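Local coordinates for putative neuraminyllactose-binding hemagglutinin homolog (Helicobacter pylori, PDB 3BGH), which is a putative outer-membrane lipoprotein adhesin, named for binding neuraminyllactose, though its function has not been firmly established, at residues E121-M127 with K156-V162. Sequence-based numbering, arbitrary orientation.
Sequences EEKVIDM and KAVIERV. With SO4 (sulfate ion), chain E.
The carboxylate of E121 reaches the guanidinium of R161 at its edge, the two planes 52° apart, in a long salt bridge (OE1 to NH1, 3.7 Å); R161 NE forms a salt bridge with E183. E122 accepts a backbone bond from V162. K123 runs extended beside R161, their ends turned to the same side, and their like charges converge on one sulfate, probably a crystallisation additive: K123 NZ and R161 NH2 both bond to its O4, the latter at 2.7 Å in the guanidinium plane. At V124 the antiparallel pairing of strands 123-137 and 144-161, a β hairpin whose second strand is outermost in this chain's sheet, shifts by one residue at a classic β bulge: V124 O takes I159 N (2.9 Å) and E160 N (3.2 Å) from the same face of its plane. I159 CG1, between its backbone N and carbonyl carbon (chi1 49°), sits against V124 O. On the other face, I125 CD1 packs across K156 CD at 3.7 Å. D126 and A157 exchange two backbone bonds; the D126 side chain crosses that of I159 at about a right angle, its carboxylate bonded to D111 N and H186. M127 and K156 lie side by side, the K156 ammonium salt-bridged to E114.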
# COMPACT_ATOMS: atom_id res chain seq x y z
N GLU A 121 -0.25 -2.70 27.45
CA GLU A 121 0.01 -4.14 27.40
C GLU A 121 0.59 -4.47 26.03
O GLU A 121 0.38 -3.73 25.07
CB GLU A 121 -1.30 -4.92 27.65
CG GLU A 121 -2.10 -4.46 28.92
CD GLU A 121 -3.51 -5.11 29.07
OE1 GLU A 121 -4.21 -5.31 28.04
OE2 GLU A 121 -3.90 -5.39 30.23
N GLU A 122 1.32 -5.57 25.94
CA GLU A 122 1.70 -6.12 24.67
C GLU A 122 0.43 -6.43 23.89
O GLU A 122 -0.56 -6.91 24.45
CB GLU A 122 2.51 -7.39 24.86
CG GLU A 122 2.88 -8.08 23.57
CD GLU A 122 3.93 -9.13 23.80
OE1 GLU A 122 4.14 -10.01 22.94
OE2 GLU A 122 4.54 -9.09 24.88
N LYS A 123 0.44 -6.12 22.60
CA LYS A 123 -0.71 -6.46 21.79
C LYS A 123 -0.30 -6.93 20.42
O LYS A 123 0.79 -6.59 19.94
CB LYS A 123 -1.73 -5.32 21.73
CG LYS A 123 -1.15 -3.95 21.80
CD LYS A 123 -2.19 -2.97 22.28
CE LYS A 123 -1.55 -1.59 22.50
NZ LYS A 123 -2.48 -0.54 23.04
N VAL A 124 -1.14 -7.79 19.83
CA VAL A 124 -0.98 -8.20 18.44
C VAL A 124 -2.07 -7.47 17.68
O VAL A 124 -3.18 -7.27 18.21
CB VAL A 124 -1.11 -9.70 18.31
CG1 VAL A 124 -0.81 -10.20 16.86
CG2 VAL A 124 -0.17 -10.38 19.33
N ILE A 125 -1.75 -7.01 16.47
CA ILE A 125 -2.69 -6.20 15.67
C ILE A 125 -2.69 -6.65 14.23
O ILE A 125 -1.79 -7.36 13.79
CB ILE A 125 -2.31 -4.70 15.66
CG1 ILE A 125 -1.08 -4.45 14.78
CG2 ILE A 125 -2.11 -4.14 17.06
CD1 ILE A 125 -0.76 -3.04 14.58
N ASP A 126 -3.72 -6.26 13.49
CA ASP A 126 -3.69 -6.22 12.05
C ASP A 126 -3.58 -4.75 11.64
O ASP A 126 -4.01 -3.87 12.37
CB ASP A 126 -4.95 -6.86 11.47
CG ASP A 126 -4.93 -8.37 11.55
OD1 ASP A 126 -3.85 -8.94 11.87
OD2 ASP A 126 -6.01 -9.00 11.32
N MET A 127 -3.01 -4.48 10.47
CA MET A 127 -2.74 -3.11 10.04
C MET A 127 -2.80 -3.01 8.54
O MET A 127 -2.28 -3.87 7.84
CB MET A 127 -1.34 -2.65 10.53
CG MET A 127 -1.02 -1.13 10.28
SD MET A 127 0.65 -0.56 10.83
CE MET A 127 1.61 -1.39 9.64
N LYS A 156 -5.16 0.47 12.24
CA LYS A 156 -4.91 -0.72 13.08
C LYS A 156 -6.13 -1.30 13.82
O LYS A 156 -7.03 -0.57 14.28
CB LYS A 156 -3.79 -0.48 14.13
CG LYS A 156 -2.66 0.47 13.75
CD LYS A 156 -1.56 0.52 14.86
CE LYS A 156 -0.53 1.65 14.63
NZ LYS A 156 0.89 1.26 15.05
N ALA A 157 -6.15 -2.62 13.95
CA ALA A 157 -7.09 -3.29 14.82
C ALA A 157 -6.37 -4.27 15.72
O ALA A 157 -5.60 -5.12 15.28
CB ALA A 157 -8.13 -3.99 14.00
N VAL A 158 -6.64 -4.16 17.01
CA VAL A 158 -6.08 -5.08 17.98
C VAL A 158 -6.81 -6.42 17.91
O VAL A 158 -8.04 -6.45 17.96
CB VAL A 158 -6.18 -4.51 19.37
CG1 VAL A 158 -5.61 -5.49 20.37
CG2 VAL A 158 -5.44 -3.20 19.41
N ILE A 159 -6.04 -7.50 17.79
CA ILE A 159 -6.60 -8.83 17.79
C ILE A 159 -6.32 -9.58 19.10
O ILE A 159 -7.11 -10.44 19.51
CB ILE A 159 -6.14 -9.67 16.58
CG1 ILE A 159 -4.64 -9.62 16.40
CG2 ILE A 159 -6.85 -9.20 15.34
CD1 ILE A 159 -4.14 -10.43 15.19
N GLU A 160 -5.22 -9.24 19.75
CA GLU A 160 -4.79 -9.95 20.93
C GLU A 160 -4.12 -8.99 21.94
O GLU A 160 -3.27 -8.17 21.55
CB GLU A 160 -3.82 -11.04 20.47
CG GLU A 160 -3.47 -12.09 21.49
CD GLU A 160 -2.70 -13.24 20.84
OE1 GLU A 160 -3.12 -13.67 19.75
OE2 GLU A 160 -1.67 -13.70 21.41
N ARG A 161 -4.53 -9.07 23.20
CA ARG A 161 -3.83 -8.40 24.31
C ARG A 161 -3.23 -9.43 25.27
O ARG A 161 -3.82 -10.48 25.48
CB ARG A 161 -4.77 -7.49 25.09
CG ARG A 161 -5.68 -6.72 24.18
CD ARG A 161 -6.57 -5.82 24.92
NE ARG A 161 -6.84 -4.62 24.14
CZ ARG A 161 -6.09 -3.52 24.19
NH1 ARG A 161 -5.01 -3.47 24.98
NH2 ARG A 161 -6.41 -2.47 23.44
N VAL A 162 -2.07 -9.13 25.83
CA VAL A 162 -1.45 -10.00 26.82
C VAL A 162 -1.80 -9.49 28.22
O VAL A 162 -1.39 -8.40 28.62
CB VAL A 162 0.09 -10.10 26.63
CG1 VAL A 162 0.71 -10.94 27.75
CG2 VAL A 162 0.42 -10.70 25.26
S SO4 E . -4.76 0.51 24.87
O1 SO4 E . -5.62 1.65 25.17
O2 SO4 E . -3.35 0.93 24.81
O3 SO4 E . -4.92 -0.48 25.92
O4 SO4 E . -5.17 -0.08 23.61